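Local coordinates for protein methyltransferase (Pectobacterium atrosepticum SCRI1043, PDB 2P7I) that probably transfers methyl groups from S-adenosylmethionine to an acceptor whose identity is not established, at residues Asn45-Gly50 / Ala98-Arg103; Asp55-Leu60 / Ile67-Ala72; His111-Ile116 / Val120-Arg125; Asp180-Asp185 / Ala238-Leu243. One frame throughout, in Å; residues are numbered along the deposited sequence.

Contact 1. Residues Asn45-Gly50 / Ala98-Arg103; sequences NLLELG and AQLPRR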
loop_
_atom_site.group_PDB
_atom_site.type_symbol
_atom_site.label_atom_id
_atom_site.label_comp_id
_atom_site.label_asym_id
_atom_site.label_seq_id
_atom_site.Cartn_x
_atom_site.Cartn_y
_atom_site.Cartn_z
ATOM N N ASN B 45 -12.617 18.875 -29.070
ATOM C CA ASN B 45 -13.830 19.151 -28.305
ATOM C C ASN B 45 -13.978 18.239 -27.073
ATOM O O ASN B 45 -13.208 17.320 -26.879
ATOM C CB ASN B 45 -15.053 19.048 -29.210
ATOM C CG ASN B 45 -15.243 17.659 -29.766
ATOM O OD1 ASN B 45 -14.483 16.741 -29.440
ATOM N ND2 ASN B 45 -16.280 17.478 -30.561
ATOM N N LEU B 46 -14.978 18.518 -26.259
ATOM C CA LEU B 46 -15.231 17.716 -25.082
ATOM C C LEU B 46 -16.705 17.408 -24.965
ATOM O O LEU B 46 -17.550 18.234 -25.320
ATOM C CB LEU B 46 -14.734 18.445 -23.833
ATOM C CG LEU B 46 -14.902 17.715 -22.491
ATOM C CD1 LEU B 46 -13.723 17.941 -21.577
ATOM C CD2 LEU B 46 -16.181 18.163 -21.835
ATOM N N LEU B 47 -17.000 16.200 -24.482
ATOM C CA LEU B 47 -18.338 15.772 -24.137
ATOM C C LEU B 47 -18.390 15.508 -22.625
ATOM O O LEU B 47 -17.587 14.732 -22.108
ATOM C CB LEU B 47 -18.709 14.498 -24.909
ATOM C CG LEU B 47 -20.038 13.796 -24.593
ATOM C CD1 LEU B 47 -21.291 14.597 -24.956
ATOM C CD2 LEU B 47 -20.068 12.400 -25.311
ATOM N N GLU B 48 -19.329 16.144 -21.928
ATOM C CA GLU B 48 -19.536 15.941 -20.487
ATOM C C GLU B 48 -20.843 15.190 -20.268
ATOM O O GLU B 48 -21.939 15.726 -20.491
ATOM C CB GLU B 48 -19.519 17.254 -19.702
ATOM C CG GLU B 48 -19.744 17.039 -18.204
ATOM C CD GLU B 48 -19.853 18.314 -17.375
ATOM O OE1 GLU B 48 -20.113 19.411 -17.916
ATOM O OE2 GLU B 48 -19.723 18.182 -16.140
ATOM N N LEU B 49 -20.713 13.928 -19.876
ATOM C CA LEU B 49 -21.857 13.065 -19.643
ATOM C C LEU B 49 -22.308 13.202 -18.204
ATOM O O LEU B 49 -21.540 12.947 -17.284
ATOM C CB LEU B 49 -21.482 11.614 -19.962
ATOM C CG LEU B 49 -21.225 11.362 -21.450
ATOM C CD1 LEU B 49 -20.625 9.986 -21.686
ATOM C CD2 LEU B 49 -22.539 11.560 -22.211
ATOM N N GLY B 50 -23.560 13.612 -18.012
ATOM C CA GLY B 50 -24.123 13.843 -16.678
ATOM C C GLY B 50 -23.712 15.180 -16.116
ATOM O O GLY B 50 -23.153 15.249 -15.039
ATOM N N ALA B 98 -29.656 9.055 -26.284
ATOM C CA ALA B 98 -28.964 10.224 -26.787
ATOM C C ALA B 98 -28.411 9.984 -28.188
ATOM O O ALA B 98 -27.728 8.988 -28.462
ATOM C CB ALA B 98 -27.843 10.634 -25.824
ATOM N N GLN B 99 -28.723 10.912 -29.080
ATOM C CA GLN B 99 -28.229 10.877 -30.439
ATOM C C GLN B 99 -27.323 12.081 -30.580
ATOM O O GLN B 99 -27.795 13.207 -30.620
ATOM C CB GLN B 99 -29.397 10.976 -31.414
ATOM C CG GLN B 99 -30.388 9.832 -31.290
ATOM C CD GLN B 99 -29.959 8.603 -32.080
ATOM O OE1 GLN B 99 -30.224 8.514 -33.285
ATOM N NE2 GLN B 99 -29.303 7.646 -31.408
ATOM N N LEU B 100 -26.020 11.855 -30.641
ATOM C CA LEU B 100 -25.088 12.968 -30.672
ATOM C C LEU B 100 -24.665 13.239 -32.103
ATOM O O LEU B 100 -24.524 12.314 -32.895
ATOM C CB LEU B 100 -23.871 12.686 -29.782
ATOM C CG LEU B 100 -24.267 12.376 -28.337
ATOM C CD1 LEU B 100 -23.026 12.249 -27.436
ATOM C CD2 LEU B 100 -25.240 13.420 -27.830
ATOM N N PRO B 101 -24.429 14.505 -32.430
ATOM C CA PRO B 101 -24.148 14.891 -33.806
ATOM C C PRO B 101 -22.764 14.550 -34.301
ATOM O O PRO B 101 -22.503 14.655 -35.486
ATOM C CB PRO B 101 -24.310 16.411 -33.770
ATOM C CG PRO B 101 -23.973 16.799 -32.384
ATOM C CD PRO B 101 -24.462 15.666 -31.521
ATOM N N ARG B 102 -21.896 14.111 -33.407
ATOM C CA ARG B 102 -20.469 14.166 -33.634
ATOM C C ARG B 102 -19.794 13.112 -32.753
ATOM O O ARG B 102 -20.449 12.511 -31.914
ATOM C CB ARG B 102 -20.028 15.563 -33.210
ATOM C CG ARG B 102 -18.779 16.097 -33.863
ATOM C CD ARG B 102 -18.850 17.636 -33.987
ATOM N NE ARG B 102 -19.376 18.284 -32.768
ATOM C CZ ARG B 102 -18.702 19.138 -31.985
ATOM N NH1 ARG B 102 -17.457 19.505 -32.268
ATOM N NH2 ARG B 102 -19.290 19.648 -30.908
ATOM N N ARG B 103 -18.504 12.882 -32.971
ATOM C CA ARG B 103 -17.668 12.173 -32.025
ATOM C C ARG B 103 -16.764 13.178 -31.297
ATOM O O ARG B 103 -16.594 14.317 -31.744
ATOM C CB ARG B 103 -16.846 11.099 -32.721
ATOM C CG ARG B 103 -17.679 9.901 -33.153
ATOM C CD ARG B 103 -16.819 8.821 -33.740
ATOM N NE ARG B 103 -17.418 7.485 -33.557
ATOM C CZ ARG B 103 -18.270 6.908 -34.407
ATOM N NH1 ARG B 103 -18.675 7.530 -35.506
ATOM N NH2 ARG B 103 -18.752 5.707 -34.149
#
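Leu47, on strand 46-49, and Leu100, in the loop Ala98-Arg103, meet end on and make the apolar half of this contact; the other link is a weak side-chain-to-backbone bond from Asn45. Leu100 offers a single methyl, CD1, which nestles against both branches of Leu47, at 3.6 Å from CD2 and 3.8 Å from CD1. Leu47 sends its CG opposite the backbone N (chi1 174°), which carries the fork straight out from the strand toward the loop.

At the polar end Asn45 adopts the more cramped rotamer, CG lodged between its own N and carbonyl carbon (chi1 63°), and both polar atoms of its amide have partners. OD1 accepts from the backbone N of Asp105, while ND2 sends a weak but nearly straight hydrogen bond to Arg103 O, 3.4 Å long with an angle of 171° at the hydrogen. The same ND2 lies over one face of the Arg102 guanidinium, the two planes steeply inclined. Both nitrogens are donors, so the approach is no bond, and its apparent closeness is doubtful; the bent Arg102 chain finds its real polar partner in Asp66, through a salt bridge.

Strand 46-49 is flanked, in the mixed seven-stranded sheet, by its parallel neighbours 67-71 and 104-110, and Trp130 of helix 119-130 packs against both Leu49 and Leu100.

Contact 2. Residues Asp55-Leu60 / Ile67-Ala72; sequences DFTSRL and ITCVEA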
loop_
_atom_site.group_PDB
_atom_site.type_symbol
_atom_site.label_atom_id
_atom_site.label_comp_id
_atom_site.label_asym_id
_atom_site.label_seq_id
_atom_site.Cartn_x
_atom_site.Cartn_y
_atom_site.Cartn_z
ATOM N N ASP B 55 -21.877 22.673 -12.494
ATOM C CA ASP B 55 -20.793 23.018 -11.576
ATOM C C ASP B 55 -19.430 22.565 -12.095
ATOM O O ASP B 55 -18.441 23.286 -11.976
ATOM C CB ASP B 55 -21.037 22.419 -10.191
ATOM C CG ASP B 55 -22.261 23.020 -9.504
ATOM O OD1 ASP B 55 -22.350 24.264 -9.386
ATOM O OD2 ASP B 55 -23.143 22.232 -9.106
ATOM N N PHE B 56 -19.366 21.386 -12.695
ATOM C CA PHE B 56 -18.082 20.921 -13.194
ATOM C C PHE B 56 -17.807 21.539 -14.559
ATOM O O PHE B 56 -16.667 21.826 -14.889
ATOM C CB PHE B 56 -18.060 19.406 -13.248
ATOM C CG PHE B 56 -16.678 18.824 -13.349
ATOM C CD1 PHE B 56 -15.765 18.985 -12.317
ATOM C CD2 PHE B 56 -16.285 18.120 -14.476
ATOM C CE1 PHE B 56 -14.467 18.465 -12.417
ATOM C CE2 PHE B 56 -15.009 17.594 -14.564
ATOM C CZ PHE B 56 -14.102 17.765 -13.530
ATOM N N THR B 57 -18.849 21.768 -15.350
ATOM C CA THR B 57 -18.681 22.330 -16.692
ATOM C C THR B 57 -17.921 23.653 -16.638
ATOM O O THR B 57 -17.053 23.915 -17.479
ATOM C CB THR B 57 -20.030 22.598 -17.370
ATOM O OG1 THR B 57 -20.962 21.583 -16.999
ATOM C CG2 THR B 57 -19.864 22.660 -18.897
ATOM N N SER B 58 -18.237 24.466 -15.643
ATOM C CA SER B 58 -17.642 25.792 -15.547
ATOM C C SER B 58 -16.123 25.707 -15.427
ATOM O O SER B 58 -15.400 26.550 -15.966
ATOM C CB SER B 58 -18.239 26.576 -14.389
ATOM O OG SER B 58 -17.927 25.970 -13.158
ATOM N N ARG B 59 -15.629 24.660 -14.767
ATOM C CA ARG B 59 -14.194 24.457 -14.673
ATOM C C ARG B 59 -13.614 23.951 -15.990
ATOM O O ARG B 59 -12.506 24.324 -16.385
ATOM C CB ARG B 59 -13.889 23.480 -13.548
ATOM C CG ARG B 59 -14.334 24.020 -12.223
ATOM C CD ARG B 59 -13.898 23.145 -11.129
ATOM N NE ARG B 59 -14.308 23.673 -9.828
ATOM C CZ ARG B 59 -13.597 24.507 -9.070
ATOM N NH1 ARG B 59 -12.393 24.943 -9.433
ATOM N NH2 ARG B 59 -14.096 24.885 -7.911
ATOM N N LEU B 60 -14.366 23.083 -16.656
ATOM C CA LEU B 60 -13.976 22.587 -17.955
ATOM C C LEU B 60 -13.931 23.675 -19.034
ATOM O O LEU B 60 -13.114 23.610 -19.960
ATOM C CB LEU B 60 -14.923 21.460 -18.358
ATOM C CG LEU B 60 -14.811 20.166 -17.541
ATOM C CD1 LEU B 60 -15.848 19.204 -18.088
ATOM C CD2 LEU B 60 -13.358 19.583 -17.560
ATOM N N ILE B 67 -17.891 22.452 -25.854
ATOM C CA ILE B 67 -18.308 21.460 -24.876
ATOM C C ILE B 67 -19.738 21.087 -25.161
ATOM O O ILE B 67 -20.565 21.942 -25.411
ATOM C CB ILE B 67 -18.239 21.985 -23.428
ATOM C CG1 ILE B 67 -16.791 22.329 -23.049
ATOM C CG2 ILE B 67 -18.770 20.933 -22.470
ATOM C CD1 ILE B 67 -16.632 23.003 -21.677
ATOM N N THR B 68 -20.006 19.789 -25.134
ATOM C CA THR B 68 -21.345 19.265 -25.310
ATOM C C THR B 68 -21.697 18.589 -23.994
ATOM O O THR B 68 -20.886 17.836 -23.430
ATOM C CB THR B 68 -21.407 18.291 -26.488
ATOM O OG1 THR B 68 -21.038 18.981 -27.685
ATOM C CG2 THR B 68 -22.796 17.672 -26.655
ATOM N N CYS B 69 -22.894 18.892 -23.494
ATOM C CA CYS B 69 -23.332 18.462 -22.171
ATOM C C CYS B 69 -24.608 17.676 -22.290
ATOM O O CYS B 69 -25.605 18.213 -22.777
ATOM C CB CYS B 69 -23.622 19.663 -21.270
ATOM S SG CYS B 69 -22.221 20.667 -20.762
ATOM N N VAL B 70 -24.583 16.436 -21.807
ATOM C CA VAL B 70 -25.752 15.569 -21.787
ATOM C C VAL B 70 -26.209 15.420 -20.349
ATOM O O VAL B 70 -25.423 15.045 -19.467
ATOM C CB VAL B 70 -25.471 14.174 -22.391
ATOM C CG1 VAL B 70 -26.727 13.317 -22.379
ATOM C CG2 VAL B 70 -24.955 14.292 -23.803
ATOM N N GLU B 71 -27.485 15.714 -20.127
ATOM C CA GLU B 71 -28.087 15.679 -18.800
ATOM C C GLU B 71 -29.541 15.312 -18.955
ATOM O O GLU B 71 -30.218 15.831 -19.844
ATOM C CB GLU B 71 -27.957 17.044 -18.125
ATOM C CG GLU B 71 -28.683 17.194 -16.796
ATOM C CD GLU B 71 -28.417 16.069 -15.814
ATOM O OE1 GLU B 71 -27.251 15.631 -15.667
ATOM O OE2 GLU B 71 -29.386 15.629 -15.167
ATOM N N ALA B 72 -30.010 14.401 -18.105
ATOM C CA ALA B 72 -31.391 13.882 -18.181
ATOM C C ALA B 72 -32.434 14.827 -17.540
ATOM O O ALA B 72 -33.610 14.816 -17.932
ATOM C CB ALA B 72 -31.461 12.510 -17.533
#
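The contact between Thr57 and Leu60 on the helix and Ile67 and Cys69 on the strand involves no flat side chain. The flat group that does meet a partner is the Leu60 peptide carbonyl: Ile67 CD1 lies 3.8 Å from Leu60 C, and also reaches Leu60 CB at 4.0 Å. The nearby Phe56 ring looks elsewhere and meets His30 of helix 24-37 edge-to-face.

Thr57 works as a two-sided residue. Its methyl, CG2, stands opposite the backbone N and drops onto Cys69 SG at 3.6 Å, touching Ile67 CG2 more lightly at 4.1 Å as the two side chains lie alongside, pointing opposite ways. The other branch, OG1, is turned to Glu48 OE1 on strand 46-49, with which it forms a hydrogen bond. Ile88 of strand 88-92 packs on Thr57, Ile67 and Cys69 alike.

This is the first beta-alpha-beta unit of a Rossmann-like methyltransferase domain, strand 46-49, helix 55-60 and strand 67-71; the axes of the two short segments run close to antiparallel, at 170°, and come within 10.4 Å.

All four touching residues are buried, and they meet through aliphatic carbons, a sulfur and the carbonyl of Leu60. The attraction across the contact is therefore probably mostly dispersive, whereas the single hydroxyl among them is satisfied by the carboxylate of the first strand.

Contact 3. Residues His111-Ile116 / Val120-Arg125; sequences HVLEHI and VALLKR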
loop_
_atom_site.group_PDB
_atom_site.type_symbol
_atom_site.label_atom_id
_atom_site.label_comp_id
_atom_site.label_asym_id
_atom_site.label_seq_id
_atom_site.Cartn_x
_atom_site.Cartn_y
_atom_site.Cartn_z
ATOM N N HIS B 111 -18.196 10.670 -11.480
ATOM C CA HIS B 111 -19.230 10.386 -10.498
ATOM C C HIS B 111 -20.613 10.247 -11.096
ATOM O O HIS B 111 -21.600 10.754 -10.576
ATOM C CB HIS B 111 -19.208 11.448 -9.392
ATOM C CG HIS B 111 -17.974 11.387 -8.546
ATOM N ND1 HIS B 111 -17.973 11.715 -7.212
ATOM C CD2 HIS B 111 -16.727 10.935 -8.817
ATOM C CE1 HIS B 111 -16.759 11.540 -6.716
ATOM N NE2 HIS B 111 -15.987 11.046 -7.664
ATOM N N VAL B 112 -20.686 9.503 -12.186
ATOM C CA VAL B 112 -21.947 9.190 -12.840
ATOM C C VAL B 112 -22.133 7.655 -12.991
ATOM O O VAL B 112 -23.248 7.159 -12.799
ATOM C CB VAL B 112 -22.001 9.842 -14.252
ATOM C CG1 VAL B 112 -23.195 9.323 -15.070
ATOM C CG2 VAL B 112 -21.946 11.385 -14.165
ATOM N N LEU B 113 -21.058 6.909 -13.319
ATOM C CA LEU B 113 -21.190 5.459 -13.653
ATOM C C LEU B 113 -21.834 4.611 -12.536
ATOM O O LEU B 113 -22.576 3.646 -12.806
ATOM C CB LEU B 113 -19.855 4.848 -14.090
ATOM C CG LEU B 113 -19.967 3.457 -14.700
ATOM C CD1 LEU B 113 -20.665 3.512 -16.063
ATOM C CD2 LEU B 113 -18.560 2.788 -14.737
ATOM N N GLU B 114 -21.633 5.041 -11.285
ATOM C CA GLU B 114 -22.139 4.349 -10.088
ATOM C C GLU B 114 -23.648 4.482 -9.925
ATOM O O GLU B 114 -24.272 3.758 -9.156
ATOM C CB GLU B 114 -21.361 4.838 -8.836
ATOM C CG GLU B 114 -21.525 6.297 -8.438
ATOM C CD GLU B 114 -20.610 7.276 -9.176
ATOM O OE1 GLU B 114 -19.985 6.925 -10.229
ATOM O OE2 GLU B 114 -20.495 8.402 -8.646
ATOM N N HIS B 115 -24.218 5.418 -10.669
ATOM C CA HIS B 115 -25.652 5.643 -10.707
ATOM C C HIS B 115 -26.365 4.854 -11.813
ATOM O O HIS B 115 -27.592 4.884 -11.891
ATOM C CB HIS B 115 -25.935 7.109 -10.964
ATOM C CG HIS B 115 -25.674 8.010 -9.799
ATOM N ND1 HIS B 115 -24.446 8.578 -9.543
ATOM C CD2 HIS B 115 -26.517 8.514 -8.871
ATOM C CE1 HIS B 115 -24.534 9.356 -8.471
ATOM N NE2 HIS B 115 -25.782 9.336 -8.049
ATOM N N ILE B 116 -25.627 4.144 -12.653
ATOM C CA ILE B 116 -26.201 3.495 -13.844
ATOM C C ILE B 116 -26.528 2.021 -13.603
ATOM O O ILE B 116 -25.657 1.246 -13.168
ATOM C CB ILE B 116 -25.194 3.639 -15.035
ATOM C CG1 ILE B 116 -24.893 5.118 -15.273
ATOM C CG2 ILE B 116 -25.744 3.003 -16.364
ATOM C CD1 ILE B 116 -26.128 5.875 -15.680
ATOM N N VAL B 120 -21.788 -1.260 -18.090
ATOM C CA VAL B 120 -21.070 -1.731 -19.267
ATOM C C VAL B 120 -21.740 -1.200 -20.552
ATOM O O VAL B 120 -21.051 -0.802 -21.493
ATOM C CB VAL B 120 -20.927 -3.275 -19.295
ATOM C CG1 VAL B 120 -20.255 -3.710 -20.610
ATOM C CG2 VAL B 120 -20.117 -3.723 -18.077
ATOM N N ALA B 121 -23.061 -1.116 -20.581
ATOM C CA ALA B 121 -23.744 -0.682 -21.787
ATOM C C ALA B 121 -23.468 0.810 -22.087
ATOM O O ALA B 121 -23.406 1.201 -23.271
ATOM C CB ALA B 121 -25.282 -0.984 -21.716
ATOM N N LEU B 122 -23.309 1.629 -21.044
ATOM C CA LEU B 122 -22.965 3.039 -21.200
ATOM C C LEU B 122 -21.538 3.207 -21.675
ATOM O O LEU B 122 -21.280 3.965 -22.613
ATOM C CB LEU B 122 -23.198 3.815 -19.884
ATOM C CG LEU B 122 -22.753 5.300 -19.855
ATOM C CD1 LEU B 122 -23.433 6.156 -20.949
ATOM C CD2 LEU B 122 -22.987 5.992 -18.483
ATOM N N LEU B 123 -20.619 2.462 -21.077
ATOM C CA LEU B 123 -19.218 2.554 -21.449
ATOM C C LEU B 123 -19.036 2.063 -22.895
ATOM O O LEU B 123 -18.162 2.526 -23.616
ATOM C CB LEU B 123 -18.353 1.764 -20.465
ATOM C CG LEU B 123 -18.318 2.303 -19.039
ATOM C CD1 LEU B 123 -17.597 1.294 -18.145
ATOM C CD2 LEU B 123 -17.688 3.685 -18.994
ATOM N N LYS B 124 -19.873 1.120 -23.304
ATOM C CA LYS B 124 -19.841 0.574 -24.659
ATOM C C LYS B 124 -20.320 1.618 -25.691
ATOM O O LYS B 124 -19.741 1.746 -26.758
ATOM C CB LYS B 124 -20.636 -0.732 -24.729
ATOM C CG LYS B 124 -20.572 -1.402 -26.072
ATOM C CD LYS B 124 -21.370 -2.721 -26.185
ATOM C CE LYS B 124 -21.129 -3.396 -27.512
ATOM N NZ LYS B 124 -21.952 -4.637 -27.580
ATOM N N ARG B 125 -21.359 2.378 -25.373
ATOM C CA ARG B 125 -21.754 3.483 -26.236
ATOM C C ARG B 125 -20.619 4.482 -26.356
ATOM O O ARG B 125 -20.315 4.990 -27.440
ATOM C CB ARG B 125 -22.957 4.220 -25.682
ATOM C CG ARG B 125 -24.262 3.510 -25.785
ATOM C CD ARG B 125 -25.402 4.521 -25.974
ATOM N NE ARG B 125 -25.382 5.044 -27.335
ATOM C CZ ARG B 125 -26.252 5.927 -27.814
ATOM N NH1 ARG B 125 -27.221 6.403 -27.049
ATOM N NH2 ARG B 125 -26.140 6.349 -29.064
#
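Leu122 CD2 is the bump that fills the hollow between Leu113 and Ile116. It presses on Ile116 CG1 at 3.8 Å and lies 4.2 Å from Leu113 CD1, so the groove it enters has one wall from the first residue of the 3-10 turn, Leu113, and one from Ile116, which follows it. Ile116 meets it at about a right angle, whereas Leu113 runs past Leu122 in the opposing direction.

The fit is reciprocal. Leu113, with CG opposite its backbone N (chi1 -169°), swings its fork toward the helix although its CB does not point there. Its CD1 settles into the notch between Leu122 CD2 and Leu123, 4.0 Å from Leu123 CG, while its CD2 rides on Leu123 CD1 at 3.8 Å.

Both pieces belong to the right-handed beta-alpha-beta crossover of the Rossmann-like fold that leads from strand 104-110 through helix 119-130 to its parallel neighbour, strand 135-142. Here the loop leaving the strand folds back on the first turns of the helix it precedes, and the backbone bonds from His115 N to Val112 O and from Ile116 N to Leu113 O keep the turn compact.

Around this interlock, Phe95 packs on Leu122, and Leu182 of helix 179-188 and Cys141 of strand 135-142 pack on Leu113. At the helix start, Asp118 OD1 accepts a hydrogen bond from Ala121 N.

Contact 4. Residues Asp180-Asp185 / Ala238-Leu243; sequences DTLERD and ASIFLL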
loop_
_atom_site.group_PDB
_atom_site.type_symbol
_atom_site.label_atom_id
_atom_site.label_comp_id
_atom_site.label_asym_id
_atom_site.label_seq_id
_atom_site.Cartn_x
_atom_site.Cartn_y
_atom_site.Cartn_z
ATOM N N ASP B 180 -10.510 -2.525 -9.123
ATOM C CA ASP B 180 -10.706 -3.825 -9.734
ATOM C C ASP B 180 -12.003 -3.917 -10.547
ATOM O O ASP B 180 -12.005 -4.374 -11.731
ATOM C CB ASP B 180 -10.516 -4.988 -8.715
ATOM C CG ASP B 180 -11.623 -5.098 -7.650
ATOM O OD1 ASP B 180 -12.034 -4.072 -7.070
ATOM O OD2 ASP B 180 -12.034 -6.241 -7.333
ATOM N N THR B 181 -13.115 -3.477 -9.956
ATOM C CA THR B 181 -14.388 -3.611 -10.596
ATOM C C THR B 181 -14.590 -2.528 -11.657
ATOM O O THR B 181 -15.261 -2.736 -12.657
ATOM C CB THR B 181 -15.523 -3.516 -9.539
ATOM O OG1 THR B 181 -15.295 -2.369 -8.700
ATOM C CG2 THR B 181 -15.556 -4.810 -8.672
ATOM N N LEU B 182 -14.042 -1.345 -11.424
ATOM C CA LEU B 182 -14.072 -0.291 -12.446
ATOM C C LEU B 182 -13.323 -0.678 -13.746
ATOM O O LEU B 182 -13.873 -0.560 -14.816
ATOM C CB LEU B 182 -13.560 1.038 -11.854
ATOM C CG LEU B 182 -13.806 2.305 -12.711
ATOM C CD1 LEU B 182 -15.297 2.523 -13.003
ATOM C CD2 LEU B 182 -13.192 3.595 -12.025
ATOM N N GLU B 183 -12.098 -1.177 -13.653
ATOM C CA GLU B 183 -11.375 -1.650 -14.827
ATOM C C GLU B 183 -12.092 -2.823 -15.468
ATOM O O GLU B 183 -12.145 -2.915 -16.685
ATOM C CB GLU B 183 -9.906 -1.957 -14.530
ATOM C CG GLU B 183 -9.194 -2.408 -15.771
ATOM C CD GLU B 183 -7.718 -2.291 -15.738
ATOM O OE1 GLU B 183 -7.157 -1.790 -14.745
ATOM O OE2 GLU B 183 -7.117 -2.654 -16.762
ATOM N N ARG B 184 -12.682 -3.708 -14.652
ATOM C CA ARG B 184 -13.507 -4.805 -15.196
ATOM C C ARG B 184 -14.588 -4.311 -16.134
ATOM O O ARG B 184 -14.748 -4.815 -17.252
ATOM C CB ARG B 184 -14.163 -5.645 -14.067
ATOM C CG ARG B 184 -15.074 -6.754 -14.549
ATOM C CD ARG B 184 -15.992 -7.237 -13.474
ATOM N NE ARG B 184 -16.925 -6.183 -13.100
ATOM C CZ ARG B 184 -17.556 -6.100 -11.937
ATOM N NH1 ARG B 184 -17.418 -7.037 -11.020
ATOM N NH2 ARG B 184 -18.377 -5.081 -11.710
ATOM N N ASP B 185 -15.368 -3.370 -15.671
ATOM C CA ASP B 185 -16.485 -2.906 -16.461
ATOM C C ASP B 185 -16.002 -2.158 -17.715
ATOM O O ASP B 185 -16.593 -2.299 -18.786
ATOM C CB ASP B 185 -17.396 -2.021 -15.614
ATOM C CG ASP B 185 -18.260 -2.802 -14.644
ATOM O OD1 ASP B 185 -18.213 -4.061 -14.614
ATOM O OD2 ASP B 185 -19.085 -2.123 -13.976
ATOM N N ALA B 238 -9.817 9.269 -2.545
ATOM C CA ALA B 238 -11.258 9.605 -2.501
ATOM C C ALA B 238 -11.964 9.046 -3.735
ATOM O O ALA B 238 -13.023 8.407 -3.633
ATOM C CB ALA B 238 -11.424 11.084 -2.436
ATOM N N SER B 239 -11.351 9.255 -4.899
ATOM C CA SER B 239 -11.947 8.861 -6.184
ATOM C C SER B 239 -10.875 8.190 -6.980
ATOM O O SER B 239 -9.716 8.496 -6.868
ATOM C CB SER B 239 -12.489 10.065 -6.960
ATOM O OG SER B 239 -13.663 10.554 -6.333
ATOM N N ILE B 240 -11.265 7.233 -7.811
ATOM C CA ILE B 240 -10.308 6.570 -8.657
ATOM C C ILE B 240 -10.623 6.974 -10.098
ATOM O O ILE B 240 -11.782 7.344 -10.434
ATOM C CB ILE B 240 -10.403 5.025 -8.487
ATOM C CG1 ILE B 240 -11.879 4.581 -8.372
ATOM C CG2 ILE B 240 -9.631 4.571 -7.237
ATOM C CD1 ILE B 240 -12.061 3.056 -8.328
ATOM N N PHE B 241 -9.601 6.873 -10.930
ATOM C CA PHE B 241 -9.555 7.538 -12.218
ATOM C C PHE B 241 -8.913 6.578 -13.185
ATOM O O PHE B 241 -7.746 6.174 -13.026
ATOM C CB PHE B 241 -8.760 8.867 -12.065
ATOM C CG PHE B 241 -8.355 9.548 -13.357
ATOM C CD1 PHE B 241 -9.136 9.487 -14.512
ATOM C CD2 PHE B 241 -7.196 10.303 -13.396
ATOM C CE1 PHE B 241 -8.707 10.111 -15.691
ATOM C CE2 PHE B 241 -6.796 10.963 -14.562
ATOM C CZ PHE B 241 -7.523 10.831 -15.721
ATOM N N LEU B 242 -9.704 6.155 -14.159
ATOM C CA LEU B 242 -9.212 5.472 -15.322
ATOM C C LEU B 242 -9.218 6.366 -16.582
ATOM O O LEU B 242 -10.227 6.929 -16.946
ATOM C CB LEU B 242 -10.030 4.201 -15.611
ATOM C CG LEU B 242 -10.110 3.083 -14.555
ATOM C CD1 LEU B 242 -10.847 1.866 -15.266
ATOM C CD2 LEU B 242 -8.762 2.670 -14.085
ATOM N N LEU B 243 -8.075 6.452 -17.240
ATOM C CA LEU B 243 -7.964 7.079 -18.557
ATOM C C LEU B 243 -8.097 5.991 -19.568
ATOM O O LEU B 243 -7.322 5.022 -19.591
ATOM C CB LEU B 243 -6.604 7.763 -18.760
ATOM C CG LEU B 243 -6.498 8.605 -20.055
ATOM C CD1 LEU B 243 -7.370 9.894 -19.912
ATOM C CD2 LEU B 243 -5.039 8.948 -20.321
#
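Leu182 and Leu242 lie side by side, heading opposite ways, where helix 179-188 rests on strand 237-245, the antiparallel strand inserted between 135-142 and 192-201, the arrangement characteristic of class I methyltransferases. The axes of the two short segments lie 26° apart. Packing is tight here: Leu242 CD1 pushes right up to the helix backbone, 3.6 Å from Glu183 CA, and also touches Leu182 CG at 3.9 Å. Beside it, Leu182 CD2 rests against Ile240 CD1 at 3.9 Å. Ile240 places CG1 between its backbone N and carbonyl carbon (chi1 40°), a turn that brings CD1 over to the leucine.

The far side of the helix is looser and polar. Asp180, Thr181 and Arg184 are only partly buried and pack on His160 of the second subunit, and buried Glu183 turns its carboxylate to Lys154 of that subunit and to Arg196. Arg184 also grips its neighbour Asp185: a side-on salt bridge brings NE to Asp185 OD1 at 2.9 Å and NH2 to the same oxygen at 3.1 Å, both arriving from one face of the carboxylate, about 41° above its plane.

In the fold
Three of the four contacts are buried and one is only partly so. Contacts 2, 3 and 4 are essentially apolar; contact 1, toward one edge of the chain, adds an amide and a guanidinium to its leucine pair. Strand 46-49 of contact 1 belongs to the beta-alpha-beta unit that contact 2 joins, and backbone bonds tie it to strand 67-71. Contact 3 belongs to a later crossover and touches contacts 1 and 4, though not contact 2: Arg125 NH1 bonds to Ala98 O of contact 1, and His111 NE2 pairs with Ser239 OG of contact 4. Contacts 2 and 4, centres about 21 Å apart, sit on opposite sides of the chain's centre, and contact 4 alone has neighbouring subunits against its segments.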